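PDB 3ZTV: NAD nucleotidase, which hydrolyses NAD to adenosine and nicotinamide riboside in the periplasm, acting as both NAD pyrophosphatase and 5'-nucleotidase. Local coordinates for residues His103-Asp106 against Gly111-Lys114. Numbering follows the deposited sequence.
Sequences HEFD and GLLK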
ATOM      1  N   HIS A 103      -5.320 -11.528 -17.577  1.00  5.05           N
ATOM      2  CA  HIS A 103      -5.051 -12.685 -18.431  1.00  4.44           C
ATOM      3  C   HIS A 103      -3.897 -12.467 -19.398  1.00  5.40           C
ATOM      4  O   HIS A 103      -3.378 -13.425 -19.968  1.00  6.24           O
ATOM      5  CB  HIS A 103      -6.312 -13.131 -19.167  1.00  6.26           C
ATOM      6  CG  HIS A 103      -7.279 -13.862 -18.298  1.00  5.70           C
ATOM      7  ND1 HIS A 103      -8.313 -13.241 -17.640  1.00  7.91           N
ATOM      8  CD2 HIS A 103      -7.371 -15.175 -17.983  1.00  6.10           C
ATOM      9  CE1 HIS A 103      -9.005 -14.138 -16.960  1.00  4.11           C
ATOM     10  NE2 HIS A 103      -8.444 -15.320 -17.144  1.00 10.41           N
ATOM     11  N   GLU A 104      -3.464 -11.223 -19.565  1.00  5.26           N
ATOM     12  CA  GLU A 104      -2.276 -10.956 -20.360  1.00  6.31           C
ATOM     13  C   GLU A 104      -1.048 -11.709 -19.827  1.00  6.24           C
ATOM     14  O   GLU A 104      -0.094 -11.934 -20.572  1.00  6.60           O
ATOM     15  CB  GLU A 104      -2.000  -9.449 -20.431  1.00  7.12           C
ATOM     16  CG  GLU A 104      -2.572  -8.762 -21.681  1.00  7.47           C
ATOM     17  CD  GLU A 104      -4.087  -8.698 -21.713  1.00  6.53           C
ATOM     18  OE1 GLU A 104      -4.687  -8.248 -20.718  1.00  6.87           O
ATOM     19  OE2 GLU A 104      -4.694  -9.075 -22.735  1.00  7.86           O
ATOM     20  N   PHE A 105      -1.082 -12.116 -18.556  1.00  5.68           N
ATOM     21  CA  PHE A 105       0.031 -12.845 -17.944  1.00  6.31           C
ATOM     22  C   PHE A 105      -0.197 -14.364 -17.815  1.00  7.56           C
ATOM     23  O   PHE A 105       0.623 -15.052 -17.202  1.00  9.09           O
ATOM     24  CB  PHE A 105       0.368 -12.237 -16.572  1.00  7.33           C
ATOM     25  CG  PHE A 105       1.016 -10.885 -16.661  1.00  6.37           C
ATOM     26  CD1 PHE A 105       2.378 -10.773 -16.891  1.00  7.67           C
ATOM     27  CD2 PHE A 105       0.266  -9.722 -16.528  1.00  6.46           C
ATOM     28  CE1 PHE A 105       2.988  -9.527 -16.977  1.00  7.45           C
ATOM     29  CE2 PHE A 105       0.869  -8.473 -16.618  1.00  6.82           C
ATOM     30  CZ  PHE A 105       2.232  -8.379 -16.834  1.00  6.76           C
ATOM     31  N   ASP A 106      -1.286 -14.889 -18.384  1.00  6.84           N
ATOM     32  CA  ASP A 106      -1.619 -16.316 -18.219  1.00  8.94           C
ATOM     33  C   ASP A 106      -0.544 -17.284 -18.722  1.00  9.84           C
ATOM     34  O   ASP A 106      -0.416 -18.390 -18.190  1.00 11.33           O
ATOM     35  CB  ASP A 106      -2.936 -16.656 -18.915  1.00  9.11           C
ATOM     36  CG  ASP A 106      -4.159 -16.283 -18.091  1.00  8.02           C
ATOM     37  OD1 ASP A 106      -4.018 -15.611 -17.031  1.00  9.12           O
ATOM     38  OD2 ASP A 106      -5.269 -16.657 -18.524  1.00  8.16           O
ATOM     39  N   GLY A 111       4.553 -15.380 -22.789  1.00  8.35           N
ATOM     40  CA  GLY A 111       3.301 -15.264 -23.512  1.00  8.68           C
ATOM     41  C   GLY A 111       2.910 -13.820 -23.778  1.00  9.72           C
ATOM     42  O   GLY A 111       2.395 -13.498 -24.847  1.00  9.83           O
ATOM     43  N   LEU A 112       3.151 -12.930 -22.817  1.00  8.44           N
ATOM     44  CA  LEU A 112       2.808 -11.529 -23.030  1.00  8.84           C
ATOM     45  C   LEU A 112       3.692 -10.925 -24.115  1.00  8.43           C
ATOM     46  O   LEU A 112       3.228 -10.159 -24.953  1.00  8.40           O
ATOM     47  CB  LEU A 112       2.907 -10.724 -21.730  1.00  7.32           C
ATOM     48  CG  LEU A 112       2.532  -9.245 -21.855  1.00  6.65           C
ATOM     49  CD1 LEU A 112       1.210  -9.063 -22.602  1.00  7.75           C
ATOM     50  CD2 LEU A 112       2.484  -8.592 -20.479  1.00  7.37           C
ATOM     51  N   LEU A 113       4.972 -11.286 -24.109  1.00  9.93           N
ATOM     52  CA  LEU A 113       5.873 -10.794 -25.135  1.00 10.51           C
ATOM     53  C   LEU A 113       5.369 -11.156 -26.539  1.00 11.10           C
ATOM     54  O   LEU A 113       5.478 -10.357 -27.466  1.00 11.77           O
ATOM     55  CB  LEU A 113       7.288 -11.327 -24.903  1.00 11.39           C
ATOM     56  CG  LEU A 113       8.367 -10.730 -25.806  1.00 14.54           C
ATOM     57  CD1 LEU A 113       8.494  -9.231 -25.583  1.00 17.62           C
ATOM     58  CD2 LEU A 113       9.699 -11.430 -25.569  1.00 15.59           C
ATOM     59  N   LYS A 114       4.807 -12.357 -26.686  1.00 10.02           N
ATOM     60  CA  LYS A 114       4.317 -12.810 -27.990  1.00 11.60           C
ATOM     61  C   LYS A 114       3.118 -11.998 -28.479  1.00 11.60           C
ATOM     62  O   LYS A 114       2.905 -11.846 -29.682  1.00 13.15           O
ATOM     63  CB  LYS A 114       3.972 -14.301 -27.954  1.00 15.67           C
ATOM     64  CG  LYS A 114       5.188 -15.202 -27.859  1.00 16.44           C
ATOM     65  CD  LYS A 114       4.792 -16.669 -27.842  1.00 21.32           C
ATOM     66  CE  LYS A 114       4.041 -17.043 -29.107  1.00 23.80           C
ATOM     67  NZ  LYS A 114       3.596 -18.466 -29.095  1.00 29.48           N
TER
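Leu-112 carries its CG anti to the backbone N (chi1 -179°), which sends both methyls out from helix 108-116 onto the short 3-10 turn 103-105, while chi1 of -71° in Phe-105 sets its ring beside its own backbone N, where one of those methyls can land on it. The two branches of the leucine divide the work. CD2 sits over one face of the Phe-105 ring, 4.0 Å from the centroid and 26° off the normal, a CH-pi contact displaced toward the rim, where CE1 and CZ are its nearest atoms. CD1 lies against the aliphatic base of Glu-104, 3.9 Å from its CB and about as far from its CG. The stem of the leucine meets the backbone as well: CB of Leu-112 is 3.4 Å from the carbonyl O of Glu-104. No hydrogen bond crosses here; all three touching residues are buried, and the contact is van der Waals packing, with the leucine on a phenyl face, the glutamate methylenes and one carbonyl oxygen.

Past its CG, Glu-104 turns its carboxylate away from the leucine. OE1 there accepts from the backbone N of both Gly-101 and Asp-70, and OE2 from that of Ile-72; several main-chain N-H groups thus hold the buried carboxylate in place. Asp-70 bridges the two zinc sites, and its OD1 also accepts from the N of His-103. Glu-104 thus stands in the second shell, tying the Asp-70 loop to the Gly-Asn-His-Glu turn that supplies the zinc ligand Asn-102, a signature element of the calcineurin-like metallophosphoesterase fold.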